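Local coordinates for protein putative phosphomannomutase (Thermus thermophilus, PDB 1TUO) that probably acts as a magnesium-dependent sugar-phosphate mutase of the phosphohexose mutase family, moving a phosphoryl group between positions of a sugar, at residues L353-S358 with K364-Q369. Sequence-based numbering, arbitrary orientation.
Sequences LLLLES and KDLAEQ
The short connection between two consecutive helices, 348-362 and 366-377, in the third alpha/beta/alpha domain of the phosphohexomutase fold brings S358 of the first against L366 and Q369 at the start of the second. The contact is small and wholly buried, part polar and part apolar. Its polar half centres on the S358 hydroxyl, which both accepts and donates. Q369 NE2 donates to S358 OG at 3.1 Å, with an N-H...O angle of 155° and the oxygen close to the plane of the amide. S358 OG in turn donates a hydrogen bond to L355 O, one turn back in its own helix, over a short 2.6 Å. With OG set between the backbone N and the carbonyl carbon (chi1 73°), the serine can reach that carbonyl and still offer its oxygen to the amide. Q369 NE2 also donates to K364 O at 3.1 Å, that oxygen lying somewhat off the amide plane; two acceptors, one on helix 348-362 and one in the turn just before helix 366-377, thus fix how the amide is turned. Q369 OE1 rests 3.4 Å from S358 CB. A leucine in place of Q369 would probably leave K364 O without this donor and S358 OG without its hydrogen bond from the second helix. That helix starts at D365, its N-cap, whose OD1 accepts from E368 N at 2.8 Å. Around the turn, T362 OG1 is hydrogen-bonded to both S358 O and K364 N, while V257 of strand 255-259 touches both L355 and L366, placing the connection against the sheet of the preceding domain. These leucines make the apolar half, their side chains crossing at about a right angle and meeting by single methyls, L355 CD2 to L366 CD2 at 3.8 Å, with S358 OG 3.9 Å from that same L366 methyl.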
ATOM      1  N   LEU A 353       5.216   1.189  12.023  1.00 18.48           N
ATOM      2  CA  LEU A 353       6.230   1.647  12.964  1.00 18.86           C
ATOM      3  C   LEU A 353       6.188   3.154  13.205  1.00 19.00           C
ATOM      4  O   LEU A 353       6.446   3.606  14.323  1.00 19.65           O
ATOM      5  CB  LEU A 353       7.621   1.200  12.494  1.00 18.72           C
ATOM      6  CG  LEU A 353       7.791  -0.325  12.541  1.00 19.16           C
ATOM      7  CD1 LEU A 353       9.073  -0.761  11.836  1.00 20.44           C
ATOM      8  CD2 LEU A 353       7.791  -0.777  13.996  1.00 19.43           C
ATOM      9  N   LEU A 354       5.860   3.940  12.180  1.00 18.92           N
ATOM     10  CA  LEU A 354       5.777   5.388  12.368  1.00 19.51           C
ATOM     11  C   LEU A 354       4.544   5.733  13.200  1.00 20.39           C
ATOM     12  O   LEU A 354       4.563   6.679  13.992  1.00 20.12           O
ATOM     13  CB  LEU A 354       5.733   6.114  11.021  1.00 20.75           C
ATOM     14  CG  LEU A 354       7.061   6.117  10.251  1.00 22.34           C
ATOM     15  CD1 LEU A 354       6.841   6.620   8.836  1.00 24.59           C
ATOM     16  CD2 LEU A 354       8.080   6.993  10.983  1.00 23.20           C
ATOM     17  N   LEU A 355       3.466   4.971  13.030  1.00 19.57           N
ATOM     18  CA  LEU A 355       2.269   5.225  13.828  1.00 20.83           C
ATOM     19  C   LEU A 355       2.645   4.982  15.285  1.00 20.37           C
ATOM     20  O   LEU A 355       2.316   5.770  16.166  1.00 21.08           O
ATOM     21  CB  LEU A 355       1.129   4.286  13.420  1.00 19.21           C
ATOM     22  CG  LEU A 355       0.472   4.678  12.096  1.00 20.93           C
ATOM     23  CD1 LEU A 355      -0.431   3.566  11.591  1.00 19.60           C
ATOM     24  CD2 LEU A 355      -0.315   5.974  12.300  1.00 20.96           C
ATOM     25  N   LEU A 356       3.355   3.884  15.520  1.00 21.23           N
ATOM     26  CA  LEU A 356       3.809   3.528  16.856  1.00 21.54           C
ATOM     27  C   LEU A 356       4.712   4.638  17.405  1.00 21.65           C
ATOM     28  O   LEU A 356       4.589   5.038  18.571  1.00 21.27           O
ATOM     29  CB  LEU A 356       4.563   2.193  16.798  1.00 23.16           C
ATOM     30  CG  LEU A 356       5.024   1.562  18.113  1.00 24.62           C
ATOM     31  CD1 LEU A 356       3.828   1.261  19.002  1.00 24.03           C
ATOM     32  CD2 LEU A 356       5.791   0.279  17.800  1.00 24.06           C
ATOM     33  N   GLU A 357       5.614   5.143  16.567  1.00 21.55           N
ATOM     34  CA  GLU A 357       6.512   6.217  16.990  1.00 22.02           C
ATOM     35  C   GLU A 357       5.722   7.470  17.378  1.00 23.53           C
ATOM     36  O   GLU A 357       5.968   8.063  18.432  1.00 24.40           O
ATOM     37  CB  GLU A 357       7.499   6.579  15.876  1.00 22.20           C
ATOM     38  CG  GLU A 357       8.573   7.590  16.313  1.00 22.58           C
ATOM     39  CD  GLU A 357       9.456   8.058  15.171  1.00 23.54           C
ATOM     40  OE1 GLU A 357      10.108   7.207  14.530  1.00 25.33           O
ATOM     41  OE2 GLU A 357       9.504   9.281  14.913  1.00 25.00           O
ATOM     42  N   SER A 358       4.775   7.867  16.527  1.00 22.21           N
ATOM     43  CA  SER A 358       3.967   9.063  16.780  1.00 22.72           C
ATOM     44  C   SER A 358       3.260   9.017  18.131  1.00 22.89           C
ATOM     45  O   SER A 358       3.232  10.009  18.862  1.00 23.17           O
ATOM     46  CB  SER A 358       2.912   9.260  15.676  1.00 21.28           C
ATOM     47  OG  SER A 358       1.864   8.309  15.781  1.00 21.26           O
ATOM     48  N   LYS A 364       0.153  10.979  22.815  1.00 29.36           N
ATOM     49  CA  LYS A 364      -1.276  10.997  22.530  1.00 27.84           C
ATOM     50  C   LYS A 364      -1.613   9.795  21.659  1.00 26.81           C
ATOM     51  O   LYS A 364      -0.874   9.483  20.721  1.00 25.01           O
ATOM     52  CB  LYS A 364      -1.654  12.291  21.796  1.00 28.99           C
ATOM     53  CG  LYS A 364      -1.313  13.553  22.579  1.00 30.67           C
ATOM     54  CD  LYS A 364      -1.537  14.828  21.783  1.00 33.50           C
ATOM     55  CE  LYS A 364      -3.009  15.141  21.596  1.00 34.80           C
ATOM     56  NZ  LYS A 364      -3.198  16.549  21.131  1.00 36.06           N
ATOM     57  N   ASP A 365      -2.704   9.103  21.972  1.00 25.50           N
ATOM     58  CA  ASP A 365      -3.073   7.957  21.155  1.00 25.03           C
ATOM     59  C   ASP A 365      -3.502   8.484  19.792  1.00 24.13           C
ATOM     60  O   ASP A 365      -3.655   9.691  19.607  1.00 22.75           O
ATOM     61  CB  ASP A 365      -4.180   7.114  21.811  1.00 28.00           C
ATOM     62  CG  ASP A 365      -5.497   7.850  21.948  1.00 29.19           C
ATOM     63  OD1 ASP A 365      -5.968   8.433  20.960  1.00 29.53           O
ATOM     64  OD2 ASP A 365      -6.076   7.822  23.055  1.00 33.87           O
ATOM     65  N   LEU A 366      -3.683   7.590  18.830  1.00 21.85           N
ATOM     66  CA  LEU A 366      -4.046   8.013  17.483  1.00 21.20           C
ATOM     67  C   LEU A 366      -5.325   8.836  17.370  1.00 20.90           C
ATOM     68  O   LEU A 366      -5.393   9.784  16.584  1.00 20.83           O
ATOM     69  CB  LEU A 366      -4.118   6.786  16.568  1.00 21.10           C
ATOM     70  CG  LEU A 366      -2.755   6.110  16.377  1.00 22.83           C
ATOM     71  CD1 LEU A 366      -2.939   4.794  15.635  1.00 22.15           C
ATOM     72  CD2 LEU A 366      -1.811   7.040  15.610  1.00 20.97           C
ATOM     73  N   ALA A 367      -6.333   8.473  18.152  1.00 21.00           N
ATOM     74  CA  ALA A 367      -7.602   9.184  18.130  1.00 21.33           C
ATOM     75  C   ALA A 367      -7.378  10.627  18.556  1.00 21.67           C
ATOM     76  O   ALA A 367      -7.926  11.553  17.959  1.00 22.89           O
ATOM     77  CB  ALA A 367      -8.607   8.497  19.059  1.00 21.01           C
ATOM     78  N   GLU A 368      -6.556  10.819  19.583  1.00 22.63           N
ATOM     79  CA  GLU A 368      -6.273  12.166  20.062  1.00 23.50           C
ATOM     80  C   GLU A 368      -5.414  12.941  19.068  1.00 22.35           C
ATOM     81  O   GLU A 368      -5.573  14.154  18.917  1.00 20.27           O
ATOM     82  CB  GLU A 368      -5.594  12.118  21.433  1.00 25.97           C
ATOM     83  CG  GLU A 368      -6.507  11.583  22.530  1.00 31.69           C
ATOM     84  CD  GLU A 368      -7.833  12.335  22.599  1.00 36.39           C
ATOM     85  OE1 GLU A 368      -7.821  13.555  22.876  1.00 38.70           O
ATOM     86  OE2 GLU A 368      -8.890  11.705  22.370  1.00 39.60           O
ATOM     87  N   GLN A 369      -4.510  12.251  18.382  1.00 20.88           N
ATOM     88  CA  GLN A 369      -3.683  12.936  17.400  1.00 20.89           C
ATOM     89  C   GLN A 369      -4.558  13.423  16.255  1.00 21.16           C
ATOM     90  O   GLN A 369      -4.373  14.526  15.747  1.00 19.09           O
ATOM     91  CB  GLN A 369      -2.588  12.013  16.852  1.00 20.42           C
ATOM     92  CG  GLN A 369      -1.467  11.716  17.837  1.00 21.59           C
ATOM     93  CD  GLN A 369      -0.344  10.910  17.200  1.00 19.95           C
ATOM     94  OE1 GLN A 369       0.260  11.343  16.225  1.00 21.54           O
ATOM     95  NE2 GLN A 369      -0.069   9.731  17.751  1.00 20.61           N
TER